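PDB 5WYD: probable enoyl-CoA hydratase/isomerase from Pseudomonas aeruginosa PAO1, which probably acts as a crotonase-family enoyl-CoA hydratase/isomerase, with a proposed role in the biosynthesis of the diffusible signal factor. Local coordinates for residues D132-M142 and L190-A200. The protein carries 1 engineered substitution. Sequence-based numbering, arbitrary orientation.
Sequences DIRIAERQAQM and LVEQVVDSGEA
Arg134 and Glu192 grip each other twice where two neighbouring parallel strands of the crotonase-fold sheet begin. Glu192 OE1 takes the backbone N of Arg134 at 2.7 Å, nearly along its own C-O axis, while OE2 forms a salt bridge with Arg134 NH2 at 3.1 Å. The glutamate reaches both because its chain folds back at chi2 (65°); guanidinium and carboxylate stand almost perpendicular, with OE1 over one guanidinium face. Arg134 NE donates a hydrogen bond to Leu190 O (2.9 Å), nearly in line with that C=O, so this buried arginine holds the loop leading into strand 193-195, the outermost strand of the sheet within the chain. Trp169 of the second subunit packs on Glu192.

Along the strands, Ala136 N donates to Gln193 O, and Ala136 O accepts from Val195 N at 2.6 Å, so both polar backbone atoms of Ala136 face strand 193-195. Its small methyl, with Met142 SD, packs on Val191 CG1, toward helix 182-188; Ile135 CG2 and Val195 meet on the other face. Beyond the strands, a type I turn (Glu137 to Ala140) lies beside a type II turn (Asp196 to Glu199), whose Gly198 readily adopts positive phi. Arg138 and Asp196 run side by side into a second salt bridge. On the same sheet face as Ile135 and Val195, Glu137 CG touches Ala200 CB at 3.6 Å.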
ATOM      1  N   ASP A 132      -0.332 -20.923  13.038  1.00 25.13           N
ATOM      2  CA  ASP A 132      -1.599 -20.205  13.152  1.00 30.63           C
ATOM      3  C   ASP A 132      -2.066 -20.065  14.597  1.00 29.02           C
ATOM      4  O   ASP A 132      -2.504 -18.986  15.009  1.00 32.96           O
ATOM      5  CB  ASP A 132      -2.693 -20.901  12.354  1.00 29.96           C
ATOM      6  CG  ASP A 132      -2.345 -21.043  10.920  1.00 35.98           C
ATOM      7  OD1 ASP A 132      -1.716 -20.123  10.346  1.00 44.31           O
ATOM      8  OD2 ASP A 132      -2.746 -22.060  10.348  1.00 49.49           O
ATOM      9  N   ILE A 133      -2.009 -21.132  15.382  1.00 32.23           N
ATOM     10  CA  ILE A 133      -2.586 -21.112  16.720  1.00 25.46           C
ATOM     11  C   ILE A 133      -1.533 -21.584  17.701  1.00 27.76           C
ATOM     12  O   ILE A 133      -0.735 -22.480  17.412  1.00 32.30           O
ATOM     13  CB  ILE A 133      -3.830 -22.020  16.792  1.00 19.60           C
ATOM     14  CG1 ILE A 133      -4.736 -21.735  15.613  1.00 16.99           C
ATOM     15  CG2 ILE A 133      -4.613 -21.764  18.080  1.00 22.72           C
ATOM     16  CD1 ILE A 133      -5.908 -22.665  15.494  1.00 22.95           C
ATOM     17  N   ARG A 134      -1.552 -21.011  18.884  1.00 27.57           N
ATOM     18  CA  ARG A 134      -0.582 -21.374  19.898  1.00 40.81           C
ATOM     19  C   ARG A 134      -1.262 -21.862  21.166  1.00 37.72           C
ATOM     20  O   ARG A 134      -2.144 -21.189  21.708  1.00 43.79           O
ATOM     21  CB  ARG A 134       0.336 -20.195  20.183  1.00 40.03           C
ATOM     22  CG  ARG A 134       1.245 -19.899  19.025  1.00 34.56           C
ATOM     23  CD  ARG A 134       1.582 -18.438  18.969  1.00 30.77           C
ATOM     24  NE  ARG A 134       0.398 -17.658  18.700  1.00 29.53           N
ATOM     25  CZ  ARG A 134      -0.117 -17.523  17.492  1.00 27.73           C
ATOM     26  NH1 ARG A 134       0.460 -18.116  16.462  1.00 23.85           N
ATOM     27  NH2 ARG A 134      -1.203 -16.794  17.310  1.00 39.20           N
ATOM     28  N   ILE A 135      -0.831 -23.029  21.637  1.00 38.82           N
ATOM     29  CA  ILE A 135      -1.301 -23.635  22.876  1.00 43.65           C
ATOM     30  C   ILE A 135      -0.092 -23.802  23.786  1.00 38.71           C
ATOM     31  O   ILE A 135       0.863 -24.495  23.417  1.00 42.43           O
ATOM     32  CB  ILE A 135      -1.960 -25.000  22.612  1.00 32.03           C
ATOM     33  CG1 ILE A 135      -3.078 -24.884  21.587  1.00 31.39           C
ATOM     34  CG2 ILE A 135      -2.486 -25.620  23.901  1.00 43.87           C
ATOM     35  CD1 ILE A 135      -3.747 -26.202  21.344  1.00 40.37           C
ATOM     36  N   ALA A 136      -0.158 -23.249  24.999  1.00 38.93           N
ATOM     37  CA  ALA A 136       1.001 -23.326  25.878  1.00 49.96           C
ATOM     38  C   ALA A 136       0.657 -23.850  27.269  1.00 60.37           C
ATOM     39  O   ALA A 136      -0.436 -23.621  27.803  1.00 59.96           O
ATOM     40  CB  ALA A 136       1.684 -21.959  26.021  1.00 48.83           C
ATOM     41  N   GLU A 137       1.627 -24.596  27.815  1.00 51.27           N
ATOM     42  CA  GLU A 137       1.675 -25.092  29.175  1.00 36.81           C
ATOM     43  C   GLU A 137       1.972 -23.925  30.107  1.00 41.66           C
ATOM     44  O   GLU A 137       2.693 -22.996  29.744  1.00 49.17           O
ATOM     45  CB  GLU A 137       2.756 -26.157  29.291  1.00 33.58           C
ATOM     46  CG  GLU A 137       2.509 -27.400  28.454  1.00 42.50           C
ATOM     47  CD  GLU A 137       3.633 -28.407  28.581  1.00 46.83           C
ATOM     48  OE1 GLU A 137       3.535 -29.499  27.982  1.00 51.65           O
ATOM     49  OE2 GLU A 137       4.624 -28.101  29.271  1.00 47.21           O
ATOM     50  N   ARG A 138       1.420 -23.969  31.317  1.00 29.67           N
ATOM     51  CA  ARG A 138       1.495 -22.788  32.164  1.00 41.67           C
ATOM     52  C   ARG A 138       2.929 -22.348  32.394  1.00 46.96           C
ATOM     53  O   ARG A 138       3.205 -21.148  32.510  1.00 53.21           O
ATOM     54  CB  ARG A 138       0.801 -23.075  33.474  1.00 41.79           C
ATOM     55  CG  ARG A 138      -0.480 -23.791  33.270  1.00 42.63           C
ATOM     56  CD  ARG A 138      -1.312 -23.628  34.482  1.00 62.61           C
ATOM     57  NE  ARG A 138      -0.474 -23.746  35.665  1.00 72.77           N
ATOM     58  CZ  ARG A 138      -0.114 -24.907  36.197  1.00 76.10           C
ATOM     59  NH1 ARG A 138      -0.521 -26.042  35.641  1.00 73.53           N
ATOM     60  NH2 ARG A 138       0.647 -24.935  37.280  1.00 82.11           N
ATOM     61  N   GLN A 139       3.850 -23.301  32.455  1.00 37.13           N
ATOM     62  CA  GLN A 139       5.214 -23.008  32.878  1.00 53.33           C
ATOM     63  C   GLN A 139       6.054 -22.310  31.824  1.00 60.23           C
ATOM     64  O   GLN A 139       7.012 -21.608  32.169  1.00 63.96           O
ATOM     65  CB  GLN A 139       5.899 -24.290  33.305  1.00 48.50           C
ATOM     66  CG  GLN A 139       6.264 -25.270  32.193  1.00 44.96           C
ATOM     67  CD  GLN A 139       5.075 -26.031  31.712  1.00 49.50           C
ATOM     68  OE1 GLN A 139       3.944 -25.759  32.108  1.00 50.30           O
ATOM     69  NE2 GLN A 139       5.319 -27.042  30.907  1.00 47.35           N
ATOM     70  N   ALA A 140       5.763 -22.539  30.555  1.00 69.59           N
ATOM     71  CA  ALA A 140       6.611 -22.019  29.496  1.00 70.62           C
ATOM     72  C   ALA A 140       6.732 -20.504  29.564  1.00 60.57           C
ATOM     73  O   ALA A 140       5.786 -19.803  29.928  1.00 49.66           O
ATOM     74  CB  ALA A 140       6.057 -22.446  28.137  1.00 59.71           C
ATOM     75  N   GLN A 141       7.942 -20.025  29.289  1.00 63.31           N
ATOM     76  CA  GLN A 141       8.261 -18.612  29.210  1.00 48.64           C
ATOM     77  C   GLN A 141       8.783 -18.318  27.822  1.00 59.77           C
ATOM     78  O   GLN A 141       9.654 -19.031  27.310  1.00 68.73           O
ATOM     79  CB  GLN A 141       9.276 -18.179  30.256  1.00 53.76           C
ATOM     80  CG  GLN A 141       8.776 -18.211  31.676  1.00 46.93           C
ATOM     81  CD  GLN A 141       9.869 -17.861  32.642  1.00 59.38           C
ATOM     82  OE1 GLN A 141      11.047 -17.939  32.299  1.00 69.44           O
ATOM     83  NE2 GLN A 141       9.497 -17.423  33.842  1.00 63.40           N
ATOM     84  N   MET A 142       8.247 -17.267  27.223  1.00 62.63           N
ATOM     85  CA  MET A 142       8.580 -16.880  25.865  1.00 51.73           C
ATOM     86  C   MET A 142       9.084 -15.455  25.811  1.00 51.64           C
ATOM     87  O   MET A 142       8.422 -14.542  26.305  1.00 56.12           O
ATOM     88  CB  MET A 142       7.367 -17.028  24.974  1.00 52.64           C
ATOM     89  CG  MET A 142       6.768 -18.382  25.054  1.00 47.78           C
ATOM     90  SD  MET A 142       5.009 -18.202  24.896  1.00 72.17           S
ATOM     91  CE  MET A 142       4.612 -17.396  26.458  1.00 55.94           C
ATOM     92  N   LEU A 190      -0.888 -13.211  22.938  1.00 23.82           N
ATOM     93  CA  LEU A 190       0.181 -13.979  22.314  1.00 31.47           C
ATOM     94  C   LEU A 190      -0.196 -15.444  22.158  1.00 30.86           C
ATOM     95  O   LEU A 190       0.132 -16.065  21.148  1.00 30.35           O
ATOM     96  CB  LEU A 190       1.457 -13.848  23.127  1.00 27.52           C
ATOM     97  CG  LEU A 190       2.584 -14.761  22.695  1.00 35.54           C
ATOM     98  CD1 LEU A 190       2.907 -14.598  21.223  1.00 36.57           C
ATOM     99  CD2 LEU A 190       3.795 -14.409  23.547  1.00 33.00           C
ATOM    100  N   VAL A 191      -0.861 -16.020  23.153  1.00 39.15           N
ATOM    101  CA  VAL A 191      -1.292 -17.407  23.107  1.00 30.20           C
ATOM    102  C   VAL A 191      -2.813 -17.437  23.201  1.00 37.42           C
ATOM    103  O   VAL A 191      -3.414 -16.651  23.946  1.00 33.97           O
ATOM    104  CB  VAL A 191      -0.631 -18.252  24.209  1.00 45.14           C
ATOM    105  CG1 VAL A 191       0.863 -18.326  23.964  1.00 54.77           C
ATOM    106  CG2 VAL A 191      -0.921 -17.701  25.591  1.00 54.34           C
ATOM    107  N   GLU A 192      -3.429 -18.232  22.324  1.00 31.65           N
ATOM    108  CA  GLU A 192      -4.878 -18.411  22.346  1.00 35.57           C
ATOM    109  C   GLU A 192      -5.356 -19.208  23.556  1.00 24.98           C
ATOM    110  O   GLU A 192      -6.482 -19.010  24.012  1.00 37.13           O
ATOM    111  CB  GLU A 192      -5.372 -19.045  21.050  1.00 33.46           C
ATOM    112  CG  GLU A 192      -5.223 -18.114  19.874  1.00 36.23           C
ATOM    113  CD  GLU A 192      -3.790 -17.818  19.562  1.00 30.41           C
ATOM    114  OE1 GLU A 192      -3.042 -18.817  19.451  1.00 16.58           O
ATOM    115  OE2 GLU A 192      -3.408 -16.619  19.510  1.00 18.94           O
ATOM    116  N   GLN A 193      -4.598 -20.213  23.989  1.00 42.63           N
ATOM    117  CA  GLN A 193      -5.010 -21.034  25.131  1.00 56.66           C
ATOM    118  C   GLN A 193      -3.831 -21.401  26.033  1.00 50.02           C
ATOM    119  O   GLN A 193      -2.690 -21.508  25.580  1.00 61.36           O
ATOM    120  CB  GLN A 193      -5.724 -22.318  24.661  1.00 50.22           C
ATOM    121  CG  GLN A 193      -5.954 -23.335  25.761  1.00 39.15           C
ATOM    122  CD  GLN A 193      -6.578 -24.597  25.258  1.00 48.64           C
ATOM    123  OE1 GLN A 193      -6.922 -24.697  24.079  1.00 36.09           O
ATOM    124  NE2 GLN A 193      -6.695 -25.600  26.135  1.00 45.88           N
ATOM    125  N   VAL A 194      -4.136 -21.638  27.320  1.00 55.37           N
ATOM    126  CA  VAL A 194      -3.171 -22.077  28.328  1.00 53.10           C
ATOM    127  C   VAL A 194      -3.603 -23.462  28.773  1.00 53.61           C
ATOM    128  O   VAL A 194      -4.802 -23.744  28.890  1.00 66.79           O
ATOM    129  CB  VAL A 194      -3.067 -21.147  29.559  1.00 57.72           C
ATOM    130  CG1 VAL A 194      -2.206 -21.795  30.654  1.00 46.02           C
ATOM    131  CG2 VAL A 194      -2.517 -19.817  29.169  1.00 61.29           C
ATOM    132  N   VAL A 195      -2.634 -24.349  28.949  1.00 42.51           N
ATOM    133  CA  VAL A 195      -2.947 -25.710  29.330  1.00 52.87           C
ATOM    134  C   VAL A 195      -2.075 -26.155  30.503  1.00 55.52           C
ATOM    135  O   VAL A 195      -1.022 -25.582  30.796  1.00 53.37           O
ATOM    136  CB  VAL A 195      -2.793 -26.630  28.114  1.00 39.50           C
ATOM    137  CG1 VAL A 195      -1.344 -27.012  27.940  1.00 46.27           C
ATOM    138  CG2 VAL A 195      -3.720 -27.828  28.222  1.00 57.07           C
ATOM    139  N   ASP A 196      -2.552 -27.181  31.190  1.00 49.36           N
ATOM    140  CA  ASP A 196      -1.819 -27.752  32.302  1.00 52.25           C
ATOM    141  C   ASP A 196      -0.550 -28.428  31.787  1.00 41.30           C
ATOM    142  O   ASP A 196      -0.486 -28.870  30.640  1.00 35.05           O
ATOM    143  CB  ASP A 196      -2.734 -28.723  33.033  1.00 64.09           C
ATOM    144  CG  ASP A 196      -2.249 -29.049  34.387  1.00 57.27           C
ATOM    145  OD1 ASP A 196      -1.269 -28.408  34.820  1.00 52.66           O
ATOM    146  OD2 ASP A 196      -2.878 -29.922  35.023  1.00 62.15           O
ATOM    147  N   SER A 197       0.465 -28.524  32.645  1.00 39.80           N
ATOM    148  CA  SER A 197       1.748 -29.054  32.188  1.00 39.09           C
ATOM    149  C   SER A 197       1.609 -30.445  31.571  1.00 39.62           C
ATOM    150  O   SER A 197       0.933 -31.322  32.121  1.00 47.83           O
ATOM    151  CB  SER A 197       2.753 -29.103  33.334  1.00 34.98           C
ATOM    152  OG  SER A 197       2.906 -27.840  33.950  1.00 32.81           O
ATOM    153  N   GLY A 198       2.241 -30.624  30.402  1.00 44.20           N
ATOM    154  CA  GLY A 198       2.260 -31.870  29.652  1.00 38.03           C
ATOM    155  C   GLY A 198       1.048 -32.140  28.780  1.00 42.85           C
ATOM    156  O   GLY A 198       1.088 -33.083  27.970  1.00 35.31           O
ATOM    157  N   GLU A 199       0.012 -31.298  28.859  1.00 44.51           N
ATOM    158  CA  GLU A 199      -1.218 -31.461  28.100  1.00 44.02           C
ATOM    159  C   GLU A 199      -1.196 -30.667  26.797  1.00 43.75           C
ATOM    160  O   GLU A 199      -2.173 -30.713  26.049  1.00 37.87           O
ATOM    161  CB  GLU A 199      -2.429 -31.053  28.967  1.00 43.63           C
ATOM    162  CG  GLU A 199      -2.719 -31.877  30.258  1.00 49.70           C
ATOM    163  CD  GLU A 199      -3.826 -31.245  31.142  1.00 70.85           C
ATOM    164  OE1 GLU A 199      -4.441 -30.253  30.709  1.00 69.59           O
ATOM    165  OE2 GLU A 199      -4.081 -31.718  32.276  1.00 74.94           O
ATOM    166  N   ALA A 200      -0.111 -29.939  26.511  1.00 31.65           N
ATOM    167  CA  ALA A 200      -0.058 -29.146  25.285  1.00 36.29           C
ATOM    168  C   ALA A 200      -0.118 -30.027  24.047  1.00 31.58           C
ATOM    169  O   ALA A 200      -0.843 -29.719  23.095  1.00 27.12           O
ATOM    170  CB  ALA A 200       1.194 -28.271  25.261  1.00 33.66           C
TER